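Local atomic coordinates of cytoplasmic Protein STM1381 (Salmonella enterica subsp. enterica serovar Typhimurium, PDB entry 3SOZ), a protein that is of unknown function but resembles class I glutamine amidotransferases in its sequence family. Residues A[37-40]-A[41-45]; A[50-54]-A[55-59]; A[87-90]-A[91-95]. All coordinates share one frame; numbering follows the deposited sequence.

Interaction 1. Residues A[37-40]-A[41-45]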
# COMPACT_ATOMS: atom_id res chain seq x y z
N TYR A 37 7.58 -28.96 6.70
CA TYR A 37 8.41 -29.79 5.85
C TYR A 37 9.87 -29.36 5.95
O TYR A 37 10.71 -30.15 6.36
CB TYR A 37 7.94 -29.79 4.40
CG TYR A 37 8.67 -30.83 3.58
CD1 TYR A 37 8.56 -32.19 3.90
CD2 TYR A 37 9.50 -30.45 2.52
CE1 TYR A 37 9.27 -33.15 3.16
CE2 TYR A 37 10.21 -31.39 1.78
CZ TYR A 37 10.09 -32.74 2.10
OH TYR A 37 10.79 -33.66 1.35
N LEU A 38 10.15 -28.11 5.62
CA LEU A 38 11.51 -27.53 5.69
C LEU A 38 12.22 -27.70 7.04
O LEU A 38 13.44 -27.87 7.10
CB LEU A 38 11.46 -26.05 5.31
CG LEU A 38 12.77 -25.30 5.45
CD1 LEU A 38 13.80 -25.93 4.53
CD2 LEU A 38 12.61 -23.82 5.18
N LEU A 39 11.48 -27.63 8.13
CA LEU A 39 12.05 -27.87 9.43
C LEU A 39 12.41 -29.34 9.65
O LEU A 39 13.53 -29.66 10.06
CB LEU A 39 11.13 -27.37 10.53
CG LEU A 39 11.50 -26.07 11.21
CD1 LEU A 39 12.08 -25.00 10.28
CD2 LEU A 39 10.25 -25.59 11.89
N SER A 40 11.47 -30.24 9.37
CA SER A 40 11.77 -31.67 9.41
C SER A 40 12.99 -31.99 8.55
O SER A 40 13.74 -32.90 8.87
CB SER A 40 10.57 -32.52 8.96
OG SER A 40 10.59 -32.77 7.56
N CYS A 41 13.19 -31.21 7.47
CA CYS A 41 14.33 -31.35 6.54
C CYS A 41 15.67 -30.86 7.09
O CYS A 41 16.72 -31.41 6.79
CB CYS A 41 14.05 -30.58 5.26
SG CYS A 41 13.35 -31.54 3.92
N LEU A 42 15.61 -29.77 7.84
CA LEU A 42 16.78 -29.15 8.43
C LEU A 42 17.32 -30.01 9.55
O LEU A 42 18.52 -30.27 9.60
CB LEU A 42 16.44 -27.75 8.92
CG LEU A 42 16.93 -26.71 7.92
CD1 LEU A 42 16.94 -27.29 6.54
CD2 LEU A 42 16.15 -25.41 7.98
N ARG A 43 16.43 -30.46 10.44
CA ARG A 43 16.72 -31.54 11.37
C ARG A 43 16.88 -32.77 10.50
O ARG A 43 16.42 -32.78 9.36
CB ARG A 43 15.56 -31.75 12.35
CG ARG A 43 15.15 -30.51 13.16
CD ARG A 43 13.97 -30.83 14.09
NE ARG A 43 12.92 -29.80 14.02
CZ ARG A 43 12.59 -28.96 15.01
NH1 ARG A 43 13.22 -28.98 16.19
NH2 ARG A 43 11.62 -28.09 14.81
N GLN A 44 17.55 -33.81 10.99
CA GLN A 44 17.72 -34.99 10.14
C GLN A 44 18.77 -34.71 9.02
O GLN A 44 19.28 -35.65 8.39
CB GLN A 44 16.35 -35.48 9.60
CG GLN A 44 16.36 -36.59 8.52
CD GLN A 44 16.11 -36.06 7.09
OE1 GLN A 44 16.99 -35.46 6.45
NE2 GLN A 44 14.90 -36.31 6.59
N GLY A 45 19.08 -33.44 8.80
CA GLY A 45 20.35 -33.04 8.19
C GLY A 45 21.29 -32.61 9.31
O GLY A 45 22.17 -31.76 9.10

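Interaction 2. Residues A[50-54]-A[55-59]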
# COMPACT_ATOMS: atom_id res chain seq x y z
N ASP A 50 15.82 -24.40 16.92
CA ASP A 50 14.79 -23.70 17.69
C ASP A 50 13.79 -23.03 16.70
O ASP A 50 14.20 -22.21 15.85
CB ASP A 50 15.44 -22.66 18.61
CG ASP A 50 16.24 -23.29 19.77
OD1 ASP A 50 16.03 -24.50 20.07
OD2 ASP A 50 17.06 -22.56 20.41
N TYR A 51 12.52 -23.42 16.77
CA TYR A 51 11.47 -22.80 15.97
C TYR A 51 10.89 -21.68 16.78
O TYR A 51 10.40 -21.89 17.88
CB TYR A 51 10.34 -23.79 15.62
CG TYR A 51 9.22 -23.22 14.73
CD1 TYR A 51 9.51 -22.26 13.76
CD2 TYR A 51 7.89 -23.65 14.84
CE1 TYR A 51 8.53 -21.73 12.94
CE2 TYR A 51 6.87 -23.11 14.01
CZ TYR A 51 7.22 -22.15 13.06
OH TYR A 51 6.30 -21.59 12.21
N MSE A 52 10.94 -20.48 16.26
CA MSE A 52 10.30 -19.39 16.97
C MSE A 52 9.14 -18.81 16.16
O MSE A 52 9.35 -18.02 15.23
CB MSE A 52 11.32 -18.33 17.37
CG MSE A 52 10.68 -17.14 17.95
SE MSE A 52 11.87 -15.85 18.75
CE MSE A 52 12.59 -15.06 17.19
N PRO A 53 7.90 -19.21 16.50
CA PRO A 53 6.74 -18.61 15.83
C PRO A 53 6.71 -17.10 16.04
O PRO A 53 7.26 -16.60 17.03
CB PRO A 53 5.53 -19.30 16.49
CG PRO A 53 6.01 -19.95 17.69
CD PRO A 53 7.50 -20.13 17.58
N ALA A 54 6.14 -16.37 15.08
CA ALA A 54 5.78 -14.98 15.35
C ALA A 54 4.76 -15.18 16.45
O ALA A 54 4.15 -16.24 16.52
CB ALA A 54 5.16 -14.35 14.12
N HIS A 55 4.59 -14.23 17.34
CA HIS A 55 3.91 -14.58 18.61
C HIS A 55 4.93 -14.81 19.68
O HIS A 55 4.91 -14.11 20.70
CB HIS A 55 2.98 -15.80 18.61
CG HIS A 55 2.38 -16.08 19.97
ND1 HIS A 55 1.92 -15.07 20.81
CD2 HIS A 55 2.17 -17.24 20.65
CE1 HIS A 55 1.46 -15.60 21.93
NE2 HIS A 55 1.60 -16.91 21.86
N ILE A 56 5.82 -15.78 19.49
CA ILE A 56 6.97 -15.77 20.39
C ILE A 56 7.77 -14.51 20.13
O ILE A 56 8.12 -13.81 21.06
CB ILE A 56 7.77 -17.08 20.48
CG1 ILE A 56 6.94 -18.13 21.27
CG2 ILE A 56 9.13 -16.82 21.19
CD1 ILE A 56 7.55 -19.59 21.28
N VAL A 57 7.99 -14.19 18.86
CA VAL A 57 8.52 -12.87 18.51
C VAL A 57 7.71 -11.73 19.11
O VAL A 57 8.28 -10.74 19.53
CB VAL A 57 8.53 -12.62 17.03
CG1 VAL A 57 9.28 -11.33 16.75
CG2 VAL A 57 9.12 -13.81 16.25
N GLN A 58 6.38 -11.88 19.15
CA GLN A 58 5.51 -10.76 19.49
C GLN A 58 5.44 -10.47 21.00
O GLN A 58 5.12 -9.33 21.41
CB GLN A 58 4.12 -11.03 18.97
CG GLN A 58 3.96 -10.75 17.52
CD GLN A 58 2.53 -10.91 17.07
OE1 GLN A 58 1.92 -11.98 17.22
NE2 GLN A 58 1.98 -9.85 16.49
N THR A 59 5.71 -11.51 21.79
CA THR A 59 5.63 -11.49 23.26
C THR A 59 7.01 -11.64 23.99
O THR A 59 7.30 -10.83 24.85
CB THR A 59 4.68 -12.60 23.78
OG1 THR A 59 5.20 -13.87 23.38
CG2 THR A 59 3.23 -12.43 23.25

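Interaction 3. Residues A[87-90]-A[91-95]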
# COMPACT_ATOMS: atom_id res chain seq x y z
N GLN A 87 6.12 -5.21 18.70
CA GLN A 87 5.82 -6.34 19.58
C GLN A 87 4.67 -5.90 20.49
O GLN A 87 4.34 -4.70 20.54
CB GLN A 87 7.06 -6.72 20.38
CG GLN A 87 8.20 -7.32 19.55
CD GLN A 87 9.53 -7.36 20.30
OE1 GLN A 87 10.54 -6.91 19.78
NE2 GLN A 87 9.55 -7.92 21.50
N ASN A 88 4.05 -6.84 21.19
CA ASN A 88 2.82 -6.50 21.90
C ASN A 88 3.03 -5.40 22.93
O ASN A 88 2.20 -4.50 23.08
CB ASN A 88 2.21 -7.71 22.55
CG ASN A 88 1.80 -8.79 21.58
OD1 ASN A 88 1.48 -9.90 22.01
ND2 ASN A 88 1.78 -8.50 20.28
N ARG A 89 4.18 -5.45 23.61
CA ARG A 89 4.52 -4.53 24.67
C ARG A 89 4.78 -3.14 24.14
O ARG A 89 4.54 -2.19 24.85
CB ARG A 89 5.73 -5.02 25.49
CG ARG A 89 5.44 -6.25 26.39
CD ARG A 89 6.37 -6.30 27.61
NE ARG A 89 6.45 -7.67 28.13
CZ ARG A 89 6.55 -8.03 29.42
NH1 ARG A 89 6.57 -7.12 30.39
NH2 ARG A 89 6.62 -9.33 29.74
N THR A 90 5.23 -3.00 22.91
CA THR A 90 5.40 -1.67 22.31
C THR A 90 4.08 -1.17 21.85
O THR A 90 3.66 -0.08 22.21
CB THR A 90 6.29 -1.68 21.07
OG1 THR A 90 7.60 -2.12 21.42
CG2 THR A 90 6.39 -0.31 20.46
N PHE A 91 3.42 -1.98 21.04
CA PHE A 91 2.19 -1.55 20.39
C PHE A 91 0.96 -1.37 21.33
O PHE A 91 0.19 -0.44 21.17
CB PHE A 91 1.88 -2.46 19.17
CG PHE A 91 0.88 -1.86 18.22
CD1 PHE A 91 1.20 -0.75 17.45
CD2 PHE A 91 -0.38 -2.39 18.09
CE1 PHE A 91 0.24 -0.18 16.57
CE2 PHE A 91 -1.32 -1.83 17.23
CZ PHE A 91 -1.00 -0.73 16.48
N TYR A 92 0.78 -2.26 22.31
CA TYR A 92 -0.41 -2.22 23.14
C TYR A 92 -0.14 -1.72 24.56
O TYR A 92 -1.02 -1.12 25.19
CB TYR A 92 -1.03 -3.61 23.24
CG TYR A 92 -1.36 -4.16 21.91
CD1 TYR A 92 -2.49 -3.71 21.21
CD2 TYR A 92 -0.55 -5.13 21.30
CE1 TYR A 92 -2.81 -4.21 19.97
CE2 TYR A 92 -0.86 -5.64 20.06
CZ TYR A 92 -1.99 -5.18 19.40
OH TYR A 92 -2.33 -5.68 18.16
N ASN A 93 1.07 -2.00 25.07
CA ASN A 93 1.45 -1.65 26.45
C ASN A 93 2.18 -0.34 26.62
O ASN A 93 2.18 0.21 27.70
CB ASN A 93 2.16 -2.81 27.16
CG ASN A 93 1.23 -4.00 27.40
OD1 ASN A 93 0.00 -3.82 27.47
ND2 ASN A 93 1.79 -5.21 27.51
N MSE A 94 2.78 0.20 25.58
CA MSE A 94 3.42 1.50 25.70
C MSE A 94 4.75 1.41 26.48
O MSE A 94 5.29 2.42 26.93
CB MSE A 94 2.42 2.49 26.33
CG MSE A 94 1.54 3.21 25.27
SE MSE A 94 2.52 4.82 24.55
CE MSE A 94 1.71 6.21 25.72
N ASP A 95 5.26 0.20 26.61
CA ASP A 95 6.57 -0.06 27.19
C ASP A 95 7.62 0.43 26.22
O ASP A 95 7.28 0.90 25.15
CB ASP A 95 6.76 -1.57 27.47
CG ASP A 95 5.84 -2.10 28.59
OD1 ASP A 95 5.24 -1.28 29.31
OD2 ASP A 95 5.72 -3.33 28.77
O HOH W 1 8.72 0.08 22.46

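Interaction 1. Residues A[37-40]-A[41-45]
A cysteine sulfur-aromatic contact one turn apart on helix 36-42, between Tyr37 and Cys41, illustrates how the sides of a short helix can serve different partners. Cys41 SG sits over one face of the Tyr37 ring, 4.1 Å from the ring centroid and 24° off the normal, displaced toward the rim at CE2 and CZ. The ring lies there because its CG is anti to the Tyr37 backbone N (chi1 -170°), which swings it along the helix toward Cys41. Tyr37 O is gripped twice: by Cys41 N at 2.9 Å in the helical bond, and by the side chain of Ser40, whose OG donates at 2.9 Å in the carbonyl plane, on a lone pair. The hydroxyl of this exposed serine is thereby tied back to the backbone.

Further round, Leu38 CD1 meets Leu42 CD1 at 4.0 Å, forming an apolar ridge that faces Trp239 and Leu243 of helix 235-246. Leu39 packs on Phe8, which Leu38 also touches, and on Tyr51, while Arg43 crosses Leu39 obliquely with NH2 4.1 Å from Leu39 CD2. A type II beta turn from Leu42 to Gly45 then leads toward strand 48-53, an arrangement typical of the helix in a beta-alpha-beta unit of an alpha/beta fold.

Interaction 2. Residues A[50-54]-A[55-59]
Ile56 lies across both Met52 and Pro53 and divides its branches between them, a worked example of how a strand end and the first turn of the helix after it share apolar side-chain contacts. The CG2 methyl of Ile56 is turned to Met52, a selenomethionine, and reaches its CG at 3.6 Å and its SE at 3.8 Å. The other branch extends to CD1 and rests against the proline ring, 3.7 Å from Pro53 CD. With CG1 beside the backbone N of Ile56 (chi1 -72°) and CG2 anti to it, the two methyls point to different neighbours, and the side chain straddles the step between the two residues.

Met52 runs out straight through its first two torsions and bends only at the third (chi3 75°). The bend carries CE to Val57, whose side chain it meets at about a right angle, CE to CG2 3.8 Å. The same Val57 CG2 packs on the backbone of Ala54, 3.7 Å from its CA. Phe61, Leu7 and Ile9 border Met52 elsewhere, while Thr83 and Phe84 of helix 81-85 adjoin Val57, so these two side chains are buried.

The backbone bond from Val57 N to Pro53 O, at 3.1 Å, is nearly straight (165°) and lies in the carbonyl plane. Two residues on, His55 O accepts two hydrogen bonds from a single residue: Thr59 N at 2.9 Å and Thr59 OG1 at 2.7 Å. His55 itself stands at the N-cap position, its ring directed away from the strand. Chemically, the contact implies a division of labour: carbonyl oxygens fix the first turn of helix 56-59, and the side chains of Ile56 and Val57 meet Met52, Pro53 and Ala54 through apolar contacts, which have little directional preference.

Interaction 3. Residues A[87-90]-A[91-95]
Gln87 O receives the N-H of Phe91 at 2.9 Å, almost perfectly straight at 176°, and Asn88 O receives that of Tyr92 at 2.8 Å; with these two bonds the short helix opens normally. Asn93 N adds a weak bond to the same Asn88 O. At the far end Asp95 N reaches six residues back to Arg89 O at 3.1 Å, enclosing a weak four-residue bond from Met94 N to Thr90 O. With the positive phi of Met94 (75°), this pattern fits a Schellman motif, though its inner bond is weak. A water accepts from Thr90 OG1 at 2.7 Å and donates to Asp95 O at 3.2 Å.

Asp95 also approaches the Arg89 side chain. Its OD2 lies 3.3 Å from Arg89 CD, but Arg89 NH1 remains 4.2 Å from that oxygen, beyond a salt bridge, with the guanidinium and carboxylate planes clearly tilted against each other. Asn93 ND2 comes alongside Arg89 CG, its amide set nearly perpendicular to the guanidinium.

Outward from there, Tyr92 presents its ring edge to Asn88: CD2 touches Asn88 O, and the Asn88 amide is turned 70° from the ring. Phe91 CD2 lies above one Tyr92 face, displaced toward that ring's rim. Tyr120 of the second subunit packs on Phe91, and Pro227 of that subunit on Met94. The chemistry implies that backbone bonds define this turn and the water links the Thr90 side chain to the chain beyond it, whereas the Arg89-Asp95 pair probably adds only a modest electrostatic attraction.

The three contacts follow one another along the chain, each a local contact between neighbouring residues, and together they trace a route from the body of the domain to a subunit interface. Interactions 1 and 2, with centres about 19 Å apart, meet where Leu39 CD2 packs on Tyr51 CG at 3.8 Å, joining helix 36-42 to the strand that follows it. Interaction 2 touches interaction 3, whose centre is about 16 Å away, through a probable hydrogen bond between Asn88 N and Gln58 O at 2.7 Å. Interactions 1 and 3 do not touch, their nearest atoms lying about 20 Å apart. A glycerol, probably from the crystallisation liquor, lies about 4 Å from the Phe91 side chain.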